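Local coordinates for protein esterase (Rhizomucor miehei CAU432, PDB 4WY8) that hydrolyses carboxylic ester bonds as a fungal carboxylesterase of the alpha/beta hydrolase fold, probably through a serine nucleophile, at residues L7-C11 / L296-T302; R60-I66 / E133-A138; S170-C174 / I185-L190. All coordinates share one frame; numbering follows the deposited sequence.

Contact 1. Residues L7-C11 / L296-T302; sequences LKPYC and LATLSPT
A chi1 of -177° puts the CG of Y10 beside its carbonyl carbon, opposite the backbone N, and lays the ring over S300, while a chi1 of 54° places T298 OG1 between its own backbone N and carbonyl carbon, where it meets the phenol. The two hydroxyls, Y10 OH and T298 OG1, lie 2.7 Å apart in a short hydrogen bond that either could donate, and T298 OG1 sits at the edge of the ring, near its plane. Over one face comes S300: its CB stands 3.3 Å from the centroid of the Y10 ring, almost on the ring normal, a close CH-pi contact. The ring is thus fixed twice, by its hydroxyl at the far end and by a methylene pressed on its middle. L296 adds its CD1 at the hydroxyl end of the edge, 4.3 Å from Y10 CE2, and P301 CD touches Y10 CD1 at 4.2 Å.

S300 does a second job as N-cap of the helix that starts at P301, its OG accepting from G303 N. Further along, the K8 side chain crosses that of T302 at about a right angle, and K8 NZ donates to T302 OG1 at 3.0 Å; the same ammonium also bonds to V281 O of the second subunit, so this corner reaches the dimer interface.

The contact joins the starts of two helices, 9-17 near the N-terminus and 301-322 near the C-terminus. Strand 289-290 runs beside both, with C11 and T302 each packing on I289, and L296 leans on I14 of helix 9-17.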
loop_
_atom_site.group_PDB
_atom_site.type_symbol
_atom_site.label_atom_id
_atom_site.label_comp_id
_atom_site.label_asym_id
_atom_site.label_seq_id
_atom_site.Cartn_x
_atom_site.Cartn_y
_atom_site.Cartn_z
ATOM N N LEU A 7 4.027 -14.520 -9.961
ATOM C CA LEU A 7 5.088 -13.726 -9.376
ATOM C C LEU A 7 5.569 -12.698 -10.377
ATOM O O LEU A 7 5.495 -12.918 -11.591
ATOM C CB LEU A 7 6.270 -14.594 -8.943
ATOM C CG LEU A 7 5.951 -15.569 -7.817
ATOM C CD1 LEU A 7 7.196 -16.390 -7.503
ATOM C CD2 LEU A 7 5.420 -14.828 -6.598
ATOM N N LYS A 8 6.059 -11.576 -9.862
ATOM C CA LYS A 8 6.782 -10.622 -10.682
ATOM C C LYS A 8 8.155 -11.206 -11.032
ATOM O O LYS A 8 8.704 -12.014 -10.276
ATOM C CB LYS A 8 6.914 -9.275 -9.946
ATOM C CG LYS A 8 5.565 -8.761 -9.446
ATOM C CD LYS A 8 5.511 -7.251 -9.349
ATOM C CE LYS A 8 4.144 -6.817 -8.831
ATOM N NZ LYS A 8 4.177 -5.556 -8.012
ATOM N N PRO A 9 8.701 -10.806 -12.192
ATOM C CA PRO A 9 9.985 -11.289 -12.724
ATOM C C PRO A 9 11.134 -11.366 -11.698
ATOM O O PRO A 9 11.775 -12.410 -11.582
ATOM C CB PRO A 9 10.306 -10.267 -13.832
ATOM C CG PRO A 9 8.995 -9.445 -14.044
ATOM C CD PRO A 9 7.927 -10.100 -13.227
ATOM N N TYR A 10 11.404 -10.284 -10.981
ATOM C CA TYR A 10 12.496 -10.273 -10.009
ATOM C C TYR A 10 12.321 -11.379 -8.960
ATOM O O TYR A 10 13.254 -12.165 -8.692
ATOM C CB TYR A 10 12.564 -8.893 -9.343
ATOM C CG TYR A 10 13.686 -8.670 -8.349
ATOM C CD1 TYR A 10 14.742 -7.806 -8.643
ATOM C CD2 TYR A 10 13.660 -9.268 -7.091
ATOM C CE1 TYR A 10 15.757 -7.566 -7.720
ATOM C CE2 TYR A 10 14.671 -9.047 -6.165
ATOM C CZ TYR A 10 15.711 -8.190 -6.482
ATOM O OH TYR A 10 16.702 -7.973 -5.551
ATOM N N CYS A 11 11.111 -11.444 -8.398
ATOM C CA CYS A 11 10.772 -12.381 -7.329
ATOM C C CYS A 11 10.775 -13.821 -7.835
ATOM O O CYS A 11 11.161 -14.745 -7.108
ATOM C CB CYS A 11 9.401 -12.017 -6.726
ATOM S SG CYS A 11 9.417 -10.547 -5.609
ATOM N N LEU A 296 18.538 -8.445 0.473
ATOM C CA LEU A 296 19.375 -8.811 -0.665
ATOM C C LEU A 296 20.280 -7.646 -1.082
ATOM O O LEU A 296 20.150 -6.511 -0.577
ATOM C CB LEU A 296 18.498 -9.260 -1.833
ATOM C CG LEU A 296 17.502 -10.383 -1.476
ATOM C CD1 LEU A 296 16.580 -10.692 -2.641
ATOM C CD2 LEU A 296 18.200 -11.672 -0.995
ATOM N N ALA A 297 21.202 -7.921 -2.001
ATOM C CA ALA A 297 22.180 -6.906 -2.410
ATOM C C ALA A 297 21.511 -5.788 -3.190
ATOM O O ALA A 297 21.956 -4.626 -3.153
ATOM C CB ALA A 297 23.296 -7.549 -3.230
ATOM N N THR A 298 20.437 -6.149 -3.892
ATOM C CA THR A 298 19.657 -5.206 -4.693
ATOM C C THR A 298 18.221 -5.109 -4.182
ATOM O O THR A 298 17.796 -5.877 -3.322
ATOM C CB THR A 298 19.603 -5.624 -6.153
ATOM O OG1 THR A 298 19.118 -6.975 -6.206
ATOM C CG2 THR A 298 20.993 -5.566 -6.783
ATOM N N LEU A 299 17.460 -4.195 -4.759
ATOM C CA LEU A 299 16.081 -3.978 -4.352
ATOM C C LEU A 299 15.146 -4.108 -5.539
ATOM O O LEU A 299 15.287 -3.363 -6.503
ATOM C CB LEU A 299 15.950 -2.589 -3.712
ATOM C CG LEU A 299 14.571 -2.245 -3.159
ATOM C CD1 LEU A 299 14.222 -3.192 -2.011
ATOM C CD2 LEU A 299 14.567 -0.792 -2.692
ATOM N N SER A 300 14.179 -5.025 -5.459
ATOM C CA SER A 300 13.241 -5.237 -6.563
ATOM C C SER A 300 12.413 -3.975 -6.800
ATOM O O SER A 300 12.309 -3.133 -5.914
ATOM C CB SER A 300 12.314 -6.428 -6.285
ATOM O OG SER A 300 11.304 -6.142 -5.335
ATOM N N PRO A 301 11.858 -3.820 -8.014
ATOM C CA PRO A 301 10.974 -2.671 -8.264
ATOM C C PRO A 301 9.829 -2.571 -7.230
ATOM O O PRO A 301 9.552 -1.483 -6.677
ATOM C CB PRO A 301 10.431 -2.951 -9.672
ATOM C CG PRO A 301 11.515 -3.805 -10.329
ATOM C CD PRO A 301 12.067 -4.651 -9.220
ATOM N N THR A 302 9.188 -3.701 -6.938
ATOM C CA THR A 302 8.106 -3.663 -5.975
ATOM C C THR A 302 8.636 -3.335 -4.585
ATOM O O THR A 302 7.959 -2.651 -3.811
ATOM C CB THR A 302 7.337 -4.972 -5.897
ATOM O OG1 THR A 302 7.038 -5.443 -7.221
ATOM C CG2 THR A 302 6.034 -4.745 -5.114
#

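Contact 2. Residues R60-I66 / E133-A138; sequences RKNGSKI and EECLDA
R60 and D137 form the one salt bridge here: R60 NH1 gives a hydrogen bond to D137 OD2, modelled at 2.5 Å, a length too short to be taken as exact. It is a single-pronged grip. The guanidinium and carboxylate planes stand 89° apart, and OD2 is met on its anti side, so the carboxylate does not pair its two oxygens with two guanidinium nitrogens. The arginine side chain crosses both D137 and E134 at about a right angle, and its bend at chi3 (-98°) swings NE and the guanidinium round so that NH1 meets D137 OD2 and NH2 meets E134 CG.

That second branch rests at 3.4 Å, R60 NH2 to E134 CG. R60 NH2 and E134 OE2 are 4.0 Å apart, beyond a salt bridge, and the charge may still favour the arginine; OE2 itself bonds S121 OG. Behind the guanidinium, the turn is tied up by N62: its OD1 accepts from S64 N, making an Asx turn, and from S64 OG at 2.8 Å. S64 OG in turn takes a weak bond from R60 NE, which links the turn to the salt bridge.

I66 supplies the apolar part. Its CD1 lies over one face of the guanidinium and reaches the helix between D137 CB, 3.6 Å away, and E134 O, also 3.6 Å away. A buried methyl group thus underlies the charged pair.

The hairpin turn between strands 51-59 and 65-73 is in this way fastened to one side of helix 130-143. I66 pairs through its backbone with I58, and both I66 and A138 pack on V118 of strand 114-118, the next strand of the central sheet.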
loop_
_atom_site.group_PDB
_atom_site.type_symbol
_atom_site.label_atom_id
_atom_site.label_comp_id
_atom_site.label_asym_id
_atom_site.label_seq_id
_atom_site.Cartn_x
_atom_site.Cartn_y
_atom_site.Cartn_z
ATOM N N ARG A 60 25.654 -1.109 28.696
ATOM C CA ARG A 60 24.726 -1.367 29.795
ATOM C C ARG A 60 25.434 -1.381 31.147
ATOM O O ARG A 60 26.634 -1.097 31.248
ATOM C CB ARG A 60 23.933 -2.669 29.600
ATOM C CG ARG A 60 23.032 -2.660 28.380
ATOM C CD ARG A 60 22.059 -3.843 28.376
ATOM N NE ARG A 60 22.529 -4.954 27.551
ATOM C CZ ARG A 60 21.741 -5.881 27.010
ATOM N NH1 ARG A 60 20.425 -5.849 27.194
ATOM N NH2 ARG A 60 22.274 -6.850 26.276
ATOM N N LYS A 61 24.663 -1.714 32.179
ATOM C CA LYS A 61 25.052 -1.495 33.567
ATOM C C LYS A 61 26.234 -2.349 34.004
ATOM O O LYS A 61 27.139 -1.881 34.701
ATOM C CB LYS A 61 23.833 -1.797 34.438
ATOM C CG LYS A 61 23.674 -0.987 35.695
ATOM C CD LYS A 61 22.707 -1.698 36.621
ATOM C CE LYS A 61 22.058 -0.718 37.579
ATOM N NZ LYS A 61 20.571 -0.826 37.534
ATOM N N ASN A 62 26.255 -3.582 33.520
ATOM C CA ASN A 62 27.237 -4.556 33.954
ATOM C C ASN A 62 28.522 -4.553 33.140
ATOM O O ASN A 62 29.533 -5.124 33.557
ATOM C CB ASN A 62 26.606 -5.942 33.922
ATOM C CG ASN A 62 26.002 -6.269 32.571
ATOM O OD1 ASN A 62 26.306 -5.627 31.564
ATOM N ND2 ASN A 62 25.176 -7.299 32.534
ATOM N N GLY A 63 28.472 -3.941 31.961
ATOM C CA GLY A 63 29.658 -3.804 31.140
ATOM C C GLY A 63 29.409 -4.368 29.762
ATOM O O GLY A 63 30.303 -4.376 28.920
ATOM N N SER A 64 28.177 -4.804 29.519
ATOM C CA SER A 64 27.846 -5.408 28.234
ATOM C C SER A 64 27.492 -4.311 27.227
ATOM O O SER A 64 27.193 -3.170 27.603
ATOM C CB SER A 64 26.702 -6.425 28.384
ATOM O OG SER A 64 25.525 -5.823 28.884
ATOM N N LYS A 65 27.570 -4.654 25.949
ATOM C CA LYS A 65 27.373 -3.679 24.888
ATOM C C LYS A 65 26.277 -4.039 23.897
ATOM O O LYS A 65 26.048 -5.209 23.591
ATOM C CB LYS A 65 28.686 -3.443 24.128
ATOM C CG LYS A 65 29.806 -2.815 24.960
ATOM C CD LYS A 65 31.139 -2.847 24.202
ATOM C CE LYS A 65 32.277 -2.128 24.938
ATOM N NZ LYS A 65 31.984 -0.702 25.309
ATOM N N ILE A 66 25.549 -3.018 23.463
ATOM C CA ILE A 66 24.678 -3.128 22.302
ATOM C C ILE A 66 25.315 -2.300 21.194
ATOM O O ILE A 66 25.671 -1.128 21.398
ATOM C CB ILE A 66 23.249 -2.670 22.610
ATOM C CG1 ILE A 66 22.684 -3.522 23.742
ATOM C CG2 ILE A 66 22.357 -2.851 21.412
ATOM C CD1 ILE A 66 21.432 -2.979 24.337
ATOM N N GLU A 133 15.407 -8.255 24.397
ATOM C CA GLU A 133 15.848 -7.377 25.462
ATOM C C GLU A 133 16.894 -6.376 24.973
ATOM O O GLU A 133 16.889 -5.204 25.400
ATOM C CB GLU A 133 16.359 -8.240 26.609
ATOM C CG GLU A 133 15.197 -8.977 27.279
ATOM C CD GLU A 133 15.648 -9.988 28.314
ATOM O OE1 GLU A 133 14.776 -10.729 28.838
ATOM O OE2 GLU A 133 16.862 -10.022 28.621
ATOM N N GLU A 134 17.789 -6.812 24.085
ATOM C CA GLU A 134 18.707 -5.849 23.470
ATOM C C GLU A 134 17.945 -4.764 22.692
ATOM O O GLU A 134 18.275 -3.571 22.783
ATOM C CB GLU A 134 19.703 -6.548 22.541
ATOM C CG GLU A 134 20.753 -7.390 23.283
ATOM C CD GLU A 134 21.526 -8.349 22.375
ATOM O OE1 GLU A 134 21.105 -8.566 21.213
ATOM O OE2 GLU A 134 22.563 -8.890 22.825
ATOM N N CYS A 135 16.922 -5.172 21.935
ATOM C CA CYS A 135 16.187 -4.233 21.086
ATOM C C CYS A 135 15.383 -3.227 21.907
ATOM O O CYS A 135 15.346 -2.010 21.594
ATOM C CB CYS A 135 15.258 -4.987 20.118
ATOM S SG CYS A 135 16.164 -6.003 18.887
ATOM N N LEU A 136 14.744 -3.740 22.954
ATOM C CA LEU A 136 14.002 -2.900 23.873
ATOM C C LEU A 136 14.958 -1.923 24.519
ATOM O O LEU A 136 14.699 -0.725 24.547
ATOM C CB LEU A 136 13.286 -3.753 24.926
ATOM C CG LEU A 136 12.568 -2.969 26.024
ATOM C CD1 LEU A 136 11.346 -2.156 25.514
ATOM C CD2 LEU A 136 12.145 -3.939 27.119
ATOM N N ASP A 137 16.102 -2.417 24.972
ATOM C CA ASP A 137 17.104 -1.531 25.558
ATOM C C ASP A 137 17.562 -0.433 24.587
ATOM O O ASP A 137 17.833 0.707 24.995
ATOM C CB ASP A 137 18.323 -2.326 26.011
ATOM C CG ASP A 137 18.133 -2.978 27.371
ATOM O OD1 ASP A 137 17.151 -2.643 28.076
ATOM O OD2 ASP A 137 18.989 -3.819 27.739
ATOM N N ALA A 138 17.687 -0.782 23.313
ATOM C CA ALA A 138 18.062 0.202 22.293
ATOM C C ALA A 138 16.995 1.287 22.098
ATOM O O ALA A 138 17.313 2.475 22.033
ATOM C CB ALA A 138 18.338 -0.491 20.984
#

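Contact 3. Residues S170-C174 / I185-L190; sequences SAVVC and IKGQVL
Helix 170-174 and strand 188-190 run roughly antiparallel, their directions 148° apart and their axes 8.8 Å apart at closest approach, as expected for a helix laid on the face of a sheet. Along this line S170 faces Q188 and C174 faces I185, while the strand's alternation turns V189 away.

No direct hydrogen bond crosses the interface; side chains pack, and one water bridges. At one end, L190 pushes its isobutyl group against the helix: CD2 reaches both S170 CB and A171 N, each at 3.7 Å, and CD1 reaches A171 CB at 4.1 Å. At the other end, I185 extends CD1 between V173 and C174, meeting V173 CG1 at 3.8 Å and C174 SG at 4.0 Å. The V173 and I185 side chains cross at about a right angle there.

Q188 fills the middle. Its chi1 of 62° sets CG between the backbone N and the carbonyl carbon, and the extended chain beyond reaches across toward the helix, bringing OE1 near A171 CA and C174 SG; C174 SG also lies 3.7 Å from Q188 CB. The amide is held at both ends: OE1 takes a short bond of 2.6 Å from a water that also donates to A171 O, and NE2 donates a hydrogen bond to P251 O. A polar amide is thereby accommodated within an otherwise largely apolar interface.

This is the second half of a beta-alpha-beta crossover, strand 159-163 to helix 165-179 to strand 188-191. S170, C174 and Q188 all touch V160 of the first strand, and the S170 side chain also touches the probable nucleophile elbow, its OG bonding G166 O. Helix 130-143 packs alongside, V139 meeting I185 and L132 meeting V173.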
loop_
_atom_site.group_PDB
_atom_site.type_symbol
_atom_site.label_atom_id
_atom_site.label_comp_id
_atom_site.label_asym_id
_atom_site.label_seq_id
_atom_site.Cartn_x
_atom_site.Cartn_y
_atom_site.Cartn_z
ATOM N N SER A 170 9.908 -6.081 16.261
ATOM C CA SER A 170 9.219 -4.792 16.362
ATOM C C SER A 170 7.902 -4.950 17.136
ATOM O O SER A 170 7.611 -4.183 18.085
ATOM C CB SER A 170 8.965 -4.198 14.961
ATOM O OG SER A 170 10.194 -3.964 14.286
ATOM N N ALA A 171 7.100 -5.935 16.729
ATOM C CA ALA A 171 5.800 -6.165 17.371
ATOM C C ALA A 171 5.927 -6.401 18.894
ATOM O O ALA A 171 5.206 -5.784 19.740
ATOM C CB ALA A 171 5.097 -7.341 16.708
ATOM N N VAL A 172 6.831 -7.307 19.249
ATOM C CA VAL A 172 6.936 -7.691 20.658
ATOM C C VAL A 172 7.674 -6.636 21.502
ATOM O O VAL A 172 7.417 -6.511 22.691
ATOM C CB VAL A 172 7.597 -9.076 20.811
ATOM C CG1 VAL A 172 6.726 -10.119 20.153
ATOM C CG2 VAL A 172 9.023 -9.100 20.208
ATOM N N VAL A 173 8.587 -5.876 20.896
ATOM C CA VAL A 173 9.160 -4.734 21.595
ATOM C C VAL A 173 8.035 -3.731 21.901
ATOM O O VAL A 173 8.009 -3.141 22.982
ATOM C CB VAL A 173 10.281 -4.052 20.793
ATOM C CG1 VAL A 173 10.430 -2.590 21.206
ATOM C CG2 VAL A 173 11.586 -4.792 20.983
ATOM N N CYS A 174 7.092 -3.555 20.972
ATOM C CA CYS A 174 5.944 -2.688 21.287
ATOM C C CYS A 174 5.109 -3.213 22.470
ATOM O O CYS A 174 4.847 -2.452 23.433
ATOM C CB CYS A 174 5.043 -2.506 20.062
ATOM S SG CYS A 174 5.784 -1.403 18.834
ATOM N N ILE A 185 7.262 4.767 21.883
ATOM C CA ILE A 185 7.197 4.335 20.486
ATOM C C ILE A 185 5.946 4.887 19.820
ATOM O O ILE A 185 4.838 4.613 20.275
ATOM C CB ILE A 185 7.189 2.780 20.363
ATOM C CG1 ILE A 185 8.424 2.162 21.022
ATOM C CG2 ILE A 185 7.134 2.352 18.913
ATOM C CD1 ILE A 185 8.361 0.649 21.080
ATOM N N LYS A 186 6.113 5.668 18.750
ATOM C CA LYS A 186 4.981 6.320 18.097
ATOM C C LYS A 186 4.393 5.596 16.907
ATOM O O LYS A 186 3.364 6.023 16.349
ATOM C CB LYS A 186 5.383 7.738 17.642
ATOM C CG LYS A 186 6.109 8.543 18.707
ATOM C CD LYS A 186 5.236 8.695 19.962
ATOM C CE LYS A 186 5.997 9.441 21.067
ATOM N NZ LYS A 186 5.234 9.482 22.355
ATOM N N GLY A 187 5.054 4.539 16.462
ATOM C CA GLY A 187 4.585 3.822 15.289
ATOM C C GLY A 187 5.367 2.543 15.135
ATOM O O GLY A 187 6.535 2.457 15.532
ATOM N N GLN A 188 4.729 1.537 14.555
ATOM C CA GLN A 188 5.424 0.287 14.316
ATOM C C GLN A 188 5.174 -0.102 12.866
ATOM O O GLN A 188 4.038 -0.016 12.386
ATOM C CB GLN A 188 4.944 -0.806 15.295
ATOM C CG GLN A 188 3.473 -1.148 15.176
ATOM C CD GLN A 188 2.991 -2.151 16.230
ATOM O OE1 GLN A 188 3.614 -3.197 16.437
ATOM N NE2 GLN A 188 1.836 -1.857 16.861
ATOM N N VAL A 189 6.240 -0.464 12.152
ATOM C CA VAL A 189 6.114 -0.964 10.776
ATOM C C VAL A 189 6.510 -2.418 10.691
ATOM O O VAL A 189 7.696 -2.758 10.907
ATOM C CB VAL A 189 6.989 -0.182 9.770
ATOM C CG1 VAL A 189 6.871 -0.804 8.369
ATOM C CG2 VAL A 189 6.638 1.321 9.776
ATOM N N LEU A 190 5.541 -3.278 10.369
ATOM C CA LEU A 190 5.790 -4.724 10.346
ATOM C C LEU A 190 5.776 -5.264 8.913
ATOM O O LEU A 190 4.733 -5.349 8.267
ATOM C CB LEU A 190 4.756 -5.477 11.194
ATOM C CG LEU A 190 4.417 -4.983 12.607
ATOM C CD1 LEU A 190 3.413 -5.940 13.265
ATOM C CD2 LEU A 190 5.653 -4.829 13.474
HETATM O O HOH W 1 2.610 -4.934 18.042
#

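How the contacts relate
Contact 3 is the core of the set, with every touching residue buried, whereas contacts 1 and 2 are only partly buried, near the surface. The chemistry follows: contact 3 is mostly apolar packing with a water-bridged amide, contact 2 a salt bridge over an isoleucine, contact 1 a tyrosine held by hydroxyl and CH-pi contacts. Contacts 2 and 3 serve the same central sheet through neighbouring helices and touch directly, C135 CB lying 3.8 Å from V173 CG2. Contact 1 stands apart, its nearest atoms about 19 Å from contact 2 and about 12 Å from contact 3; it joins the N-terminal segment to the start of the last helix and alone meets the second subunit.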